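Local structure of glucose-6-phosphate isomerase (Plasmodium falciparum, 3QKI) at residues T160-K165 against N237-D242; D242-I247 against H281-S286. The protein probably catalyses the reversible conversion of alpha-D-glucose 6-phosphate to beta-D-fructose 6-phosphate, an early step of glycolysis. All blocks are in the same frame, centred on the assembly; numbering follows the deposited sequence.

Contact 1 (T160-K165 against N237-D242); sequences TCKNTK and NLDQYD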
loop_
_atom_site.group_PDB
_atom_site.type_symbol
_atom_site.label_atom_id
_atom_site.label_comp_id
_atom_site.label_asym_id
_atom_site.label_seq_id
_atom_site.Cartn_x
_atom_site.Cartn_y
_atom_site.Cartn_z
ATOM N N THR A 160 -26.036 21.444 -13.312
ATOM C CA THR A 160 -24.898 21.624 -14.211
ATOM C C THR A 160 -25.237 22.770 -15.172
ATOM O O THR A 160 -26.359 23.292 -15.129
ATOM C CB THR A 160 -24.660 20.338 -15.013
ATOM O OG1 THR A 160 -25.752 20.135 -15.907
ATOM C CG2 THR A 160 -24.434 19.080 -14.119
ATOM N N CYS A 161 -24.311 23.111 -16.070
ATOM C CA CYS A 161 -24.531 24.156 -17.068
ATOM C C CYS A 161 -25.581 23.711 -18.109
ATOM O O CYS A 161 -26.182 24.569 -18.768
ATOM C CB CYS A 161 -23.217 24.527 -17.737
ATOM S SG CYS A 161 -22.427 23.145 -18.579
ATOM N N LYS A 162 -25.812 22.378 -18.244
ATOM C CA LYS A 162 -26.824 21.837 -19.145
ATOM C C LYS A 162 -28.154 21.569 -18.416
ATOM O O LYS A 162 -28.984 20.832 -18.927
ATOM C CB LYS A 162 -26.301 20.618 -19.960
ATOM C CG LYS A 162 -25.932 19.388 -19.136
ATOM C CD LYS A 162 -25.744 18.131 -20.009
ATOM C CE LYS A 162 -25.441 16.890 -19.195
ATOM N NZ LYS A 162 -25.009 15.741 -20.041
ATOM N N ASN A 163 -28.346 22.196 -17.223
ATOM C CA ASN A 163 -29.517 22.072 -16.352
ATOM C C ASN A 163 -29.885 20.613 -16.019
ATOM O O ASN A 163 -31.056 20.216 -15.961
ATOM C CB ASN A 163 -30.693 22.959 -16.817
ATOM C CG ASN A 163 -30.374 24.444 -16.803
ATOM O OD1 ASN A 163 -30.198 25.068 -17.847
ATOM N ND2 ASN A 163 -30.265 25.048 -15.623
ATOM N N THR A 164 -28.858 19.814 -15.756
ATOM C CA THR A 164 -29.019 18.417 -15.367
ATOM C C THR A 164 -28.349 18.221 -13.997
ATOM O O THR A 164 -27.672 19.121 -13.502
ATOM C CB THR A 164 -28.402 17.497 -16.421
ATOM O OG1 THR A 164 -27.008 17.786 -16.488
ATOM C CG2 THR A 164 -29.068 17.642 -17.814
ATOM N N LYS A 165 -28.540 17.059 -13.392
ATOM C CA LYS A 165 -27.920 16.758 -12.121
ATOM C C LYS A 165 -26.460 16.388 -12.327
ATOM O O LYS A 165 -26.128 15.738 -13.321
ATOM C CB LYS A 165 -28.648 15.600 -11.452
ATOM C CG LYS A 165 -29.684 16.116 -10.483
ATOM C CD LYS A 165 -30.193 15.017 -9.675
ATOM C CE LYS A 165 -29.374 14.682 -8.478
ATOM N NZ LYS A 165 -30.048 13.592 -7.758
ATOM N N ASN A 237 -13.458 8.577 -19.466
ATOM C CA ASN A 237 -14.903 8.355 -19.701
ATOM C C ASN A 237 -15.848 9.343 -18.996
ATOM O O ASN A 237 -17.024 9.032 -18.784
ATOM C CB ASN A 237 -15.318 6.904 -19.386
ATOM C CG ASN A 237 -14.690 5.888 -20.285
ATOM O OD1 ASN A 237 -13.948 5.025 -19.820
ATOM N ND2 ASN A 237 -14.996 5.965 -21.583
ATOM N N LEU A 238 -15.334 10.523 -18.630
ATOM C CA LEU A 238 -16.166 11.509 -17.935
ATOM C C LEU A 238 -16.576 12.575 -18.915
ATOM O O LEU A 238 -15.763 12.983 -19.751
ATOM C CB LEU A 238 -15.430 12.153 -16.721
ATOM C CG LEU A 238 -15.132 11.279 -15.483
ATOM C CD1 LEU A 238 -14.864 12.128 -14.257
ATOM C CD2 LEU A 238 -16.254 10.328 -15.159
ATOM N N ASP A 239 -17.830 13.044 -18.803
ATOM C CA ASP A 239 -18.284 14.160 -19.623
ATOM C C ASP A 239 -18.156 15.403 -18.737
ATOM O O ASP A 239 -18.634 15.384 -17.596
ATOM C CB ASP A 239 -19.751 13.956 -20.080
ATOM C CG ASP A 239 -20.322 15.014 -21.022
ATOM O OD1 ASP A 239 -19.735 16.110 -21.119
ATOM O OD2 ASP A 239 -21.363 14.742 -21.661
ATOM N N GLN A 240 -17.490 16.474 -19.256
ATOM C CA GLN A 240 -17.319 17.751 -18.539
ATOM C C GLN A 240 -18.654 18.288 -18.037
ATOM O O GLN A 240 -18.705 18.815 -16.934
ATOM C CB GLN A 240 -16.674 18.814 -19.429
ATOM C CG GLN A 240 -15.205 18.576 -19.731
ATOM C CD GLN A 240 -14.979 17.765 -20.979
ATOM O OE1 GLN A 240 -15.734 16.857 -21.298
ATOM N NE2 GLN A 240 -13.907 18.066 -21.700
ATOM N N TYR A 241 -19.733 18.118 -18.836
ATOM C CA TYR A 241 -21.083 18.587 -18.510
ATOM C C TYR A 241 -21.718 17.958 -17.272
ATOM O O TYR A 241 -22.631 18.564 -16.714
ATOM C CB TYR A 241 -22.040 18.464 -19.710
ATOM C CG TYR A 241 -21.709 19.301 -20.932
ATOM C CD1 TYR A 241 -21.255 20.606 -20.805
ATOM C CD2 TYR A 241 -21.999 18.838 -22.214
ATOM C CE1 TYR A 241 -21.016 21.404 -21.921
ATOM C CE2 TYR A 241 -21.766 19.626 -23.343
ATOM C CZ TYR A 241 -21.279 20.914 -23.192
ATOM O OH TYR A 241 -21.030 21.691 -24.304
ATOM N N ASP A 242 -21.261 16.757 -16.840
ATOM C CA ASP A 242 -21.785 16.050 -15.658
ATOM C C ASP A 242 -20.895 16.192 -14.424
ATOM O O ASP A 242 -21.221 15.647 -13.368
ATOM C CB ASP A 242 -21.836 14.532 -15.962
ATOM C CG ASP A 242 -22.693 14.096 -17.115
ATOM O OD1 ASP A 242 -23.794 14.660 -17.282
ATOM O OD2 ASP A 242 -22.303 13.125 -17.808
HETATM O O HOH W 1 -25.621 15.456 -15.901
#

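Contact 2 (D242-I247 against H281-S286); sequences DTLVII and HMVAVS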
loop_
_atom_site.group_PDB
_atom_site.type_symbol
_atom_site.label_atom_id
_atom_site.label_comp_id
_atom_site.label_asym_id
_atom_site.label_seq_id
_atom_site.Cartn_x
_atom_site.Cartn_y
_atom_site.Cartn_z
ATOM N N ASP A 242 -21.261 16.757 -16.840
ATOM C CA ASP A 242 -21.785 16.050 -15.658
ATOM C C ASP A 242 -20.895 16.192 -14.424
ATOM O O ASP A 242 -21.221 15.647 -13.368
ATOM C CB ASP A 242 -21.836 14.532 -15.962
ATOM C CG ASP A 242 -22.693 14.096 -17.115
ATOM O OD1 ASP A 242 -23.794 14.660 -17.282
ATOM O OD2 ASP A 242 -22.303 13.125 -17.808
ATOM N N THR A 243 -19.755 16.851 -14.572
ATOM C CA THR A 243 -18.682 16.887 -13.582
ATOM C C THR A 243 -18.541 18.134 -12.705
ATOM O O THR A 243 -18.349 19.237 -13.212
ATOM C CB THR A 243 -17.369 16.554 -14.313
ATOM O OG1 THR A 243 -17.567 15.368 -15.097
ATOM C CG2 THR A 243 -16.174 16.380 -13.362
ATOM N N LEU A 244 -18.531 17.914 -11.388
ATOM C CA LEU A 244 -18.248 18.929 -10.377
ATOM C C LEU A 244 -16.769 18.739 -9.974
ATOM O O LEU A 244 -16.331 17.616 -9.760
ATOM C CB LEU A 244 -19.162 18.780 -9.154
ATOM C CG LEU A 244 -18.997 19.873 -8.075
ATOM C CD1 LEU A 244 -19.507 21.219 -8.554
ATOM C CD2 LEU A 244 -19.654 19.476 -6.789
ATOM N N VAL A 245 -15.996 19.826 -9.932
ATOM C CA VAL A 245 -14.598 19.786 -9.567
ATOM C C VAL A 245 -14.402 20.489 -8.217
ATOM O O VAL A 245 -14.792 21.651 -8.063
ATOM C CB VAL A 245 -13.741 20.402 -10.692
ATOM C CG1 VAL A 245 -12.269 20.423 -10.328
ATOM C CG2 VAL A 245 -13.959 19.660 -12.016
ATOM N N ILE A 246 -13.817 19.782 -7.247
ATOM C CA ILE A 246 -13.529 20.328 -5.909
ATOM C C ILE A 246 -12.019 20.474 -5.756
ATOM O O ILE A 246 -11.315 19.469 -5.801
ATOM C CB ILE A 246 -14.153 19.500 -4.758
ATOM C CG1 ILE A 246 -15.660 19.263 -4.992
ATOM C CG2 ILE A 246 -13.864 20.146 -3.370
ATOM C CD1 ILE A 246 -16.351 18.359 -3.941
ATOM N N ILE A 247 -11.526 21.726 -5.584
ATOM C CA ILE A 247 -10.106 22.013 -5.420
ATOM C C ILE A 247 -9.836 22.258 -3.928
ATOM O O ILE A 247 -10.381 23.198 -3.337
ATOM C CB ILE A 247 -9.645 23.178 -6.332
ATOM C CG1 ILE A 247 -10.082 22.926 -7.804
ATOM C CG2 ILE A 247 -8.127 23.344 -6.251
ATOM C CD1 ILE A 247 -10.277 24.224 -8.616
ATOM N N HIS A 281 -19.528 24.499 -12.045
ATOM C CA HIS A 281 -18.783 23.231 -12.036
ATOM C C HIS A 281 -17.525 23.206 -11.136
ATOM O O HIS A 281 -16.807 22.196 -11.102
ATOM C CB HIS A 281 -18.423 22.845 -13.485
ATOM C CG HIS A 281 -19.624 22.406 -14.283
ATOM N ND1 HIS A 281 -19.796 21.087 -14.664
ATOM C CD2 HIS A 281 -20.679 23.125 -14.734
ATOM C CE1 HIS A 281 -20.946 21.048 -15.325
ATOM N NE2 HIS A 281 -21.503 22.252 -15.408
ATOM N N MET A 282 -17.232 24.315 -10.454
ATOM C CA MET A 282 -16.033 24.433 -9.625
ATOM C C MET A 282 -16.309 24.870 -8.214
ATOM O O MET A 282 -17.051 25.827 -7.976
ATOM C CB MET A 282 -15.038 25.412 -10.258
ATOM C CG MET A 282 -14.682 25.070 -11.683
ATOM S SD MET A 282 -13.332 26.069 -12.285
ATOM C CE MET A 282 -12.049 24.894 -12.194
ATOM N N VAL A 283 -15.718 24.150 -7.264
ATOM C CA VAL A 283 -15.777 24.488 -5.853
ATOM C C VAL A 283 -14.380 24.468 -5.222
ATOM O O VAL A 283 -13.474 23.774 -5.721
ATOM C CB VAL A 283 -16.916 23.853 -5.003
ATOM C CG1 VAL A 283 -18.002 23.234 -5.854
ATOM C CG2 VAL A 283 -16.411 22.877 -3.970
ATOM N N ALA A 284 -14.175 25.280 -4.178
ATOM C CA ALA A 284 -12.888 25.264 -3.503
ATOM C C ALA A 284 -13.042 25.031 -2.029
ATOM O O ALA A 284 -14.010 25.474 -1.422
ATOM C CB ALA A 284 -12.144 26.571 -3.743
ATOM N N VAL A 285 -12.072 24.336 -1.437
ATOM C CA VAL A 285 -12.002 24.161 0.003
ATOM C C VAL A 285 -10.686 24.846 0.291
ATOM O O VAL A 285 -9.623 24.321 -0.069
ATOM C CB VAL A 285 -12.069 22.699 0.495
ATOM C CG1 VAL A 285 -11.839 22.634 1.997
ATOM C CG2 VAL A 285 -13.419 22.064 0.138
ATOM N N SER A 286 -10.773 26.103 0.788
ATOM C CA SER A 286 -9.616 26.980 0.969
ATOM C C SER A 286 -9.982 28.207 1.822
ATOM O O SER A 286 -11.162 28.482 2.051
ATOM C CB SER A 286 -9.185 27.515 -0.398
ATOM O OG SER A 286 -8.014 28.313 -0.349
#

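Contact 1 (T160-K165 against N237-D242)
The type I beta turn from Thr160 to Asn163 packs against the short 3-10 segment 240-242, through Thr160, Cys161 and Lys162 on one side and Tyr241 and Asp242 on the other. Cys161 SG lies 3.6 Å from Tyr241 CD1. Cys161 SG approaches the Tyr241 ring obliquely, 4.7 Å from its centroid and 63° off the ring normal, as a sulfur-aromatic contact. The straight Lys162 chain passes across Tyr241, with Lys162 CD 3.7 Å from Tyr241 CB. This brings Lys162 NZ to Asp242 OD1 at 3.2 Å, a weak salt bridge. Asp239 OD2 is farther, 4.1 Å from Lys162 NZ, and the main charged partner of Asp239 is Lys271.

Each loop is also braced from within. Thr160 OG1 and Thr164 OG1 share a hydrogen bond of 2.7 Å. Asp239 CG is anti to the backbone N (chi1 -176°), and Asp239 OD1 accepts from Tyr241 N at 3.0 Å, closing an Asx turn. The Tyr241 N-H reaches that oxygen from above the carboxylate plane. This is surface packing between two helix-to-strand loops, which lead into the neighbouring strands 168-172 and 243-248 of a parallel alpha/beta sheet.

Contact 2 (D242-I247 against H281-S286)
Val245 and Ile247 of strand 243-248 exchange backbone hydrogen bonds with His281, Val283 and Val285 in a parallel ladder. Ile247 N gives to Val283 O at 2.8 Å, and the bond is close to straight, 172° at the hydrogen. The two strand segments cross at -22°, and CA-H...O contacts such as Ala284 CA to Ile247 O add to the join.

The tight packing is on the face of Leu244, Ile246, Val283 and Val285. The two methyls of Val283 divide the work. Val283 CG1 meets Leu244 CD1 at 3.7 Å, and Val283 CG2 meets Ile246 CG2 at 3.8 Å. Leu244 comes in perpendicular to Val283, while Ile246 runs alongside it in the same direction. Ile246 CG2 also reaches Val285 CG2, 4.0 Å away.

The other face is looser between the strands, though still buried. There Ile247 CD1 touches Met282 CE at 4.0 Å, helped by the bend of Met282 at chi3 (104°). Ala284 adds little.

At the start of the ladder His281 ND1 gives a hydrogen bond of 2.8 Å to Thr243 O, from above the carbonyl plane. This side-chain bond adds one more link just before strand 282-285 begins.

Helix 318-328 packs on the tight face, through Leu322, Pro323 and Ile326. Helices 255-268 and 289-295 lie on the looser one. Strand 168-172 pairs with the other edge of strand 243-248.

How the contacts relate
Contact 1 runs straight into contact 2 through Asp242, which belongs to both. Their centres are 13 Å apart. His281 joins them: His281 NE2 lies 3.0 Å from Cys161 N, a probable hydrogen bond, and His281 CE1 packs against Tyr241 O at 3.3 Å. Contact 1 is at the surface, before the strands begin, and lies away from the substrate site. Contact 2 continues inward to the C-terminal ends of the strands. There the side chain of Ile247 is about 5 Å from that of Ser249, and that of Val285 about 7 Å from that of Ser177. Both serines bind beta-D-fructose 6-phosphate in this protein; it is not bound to this chain here.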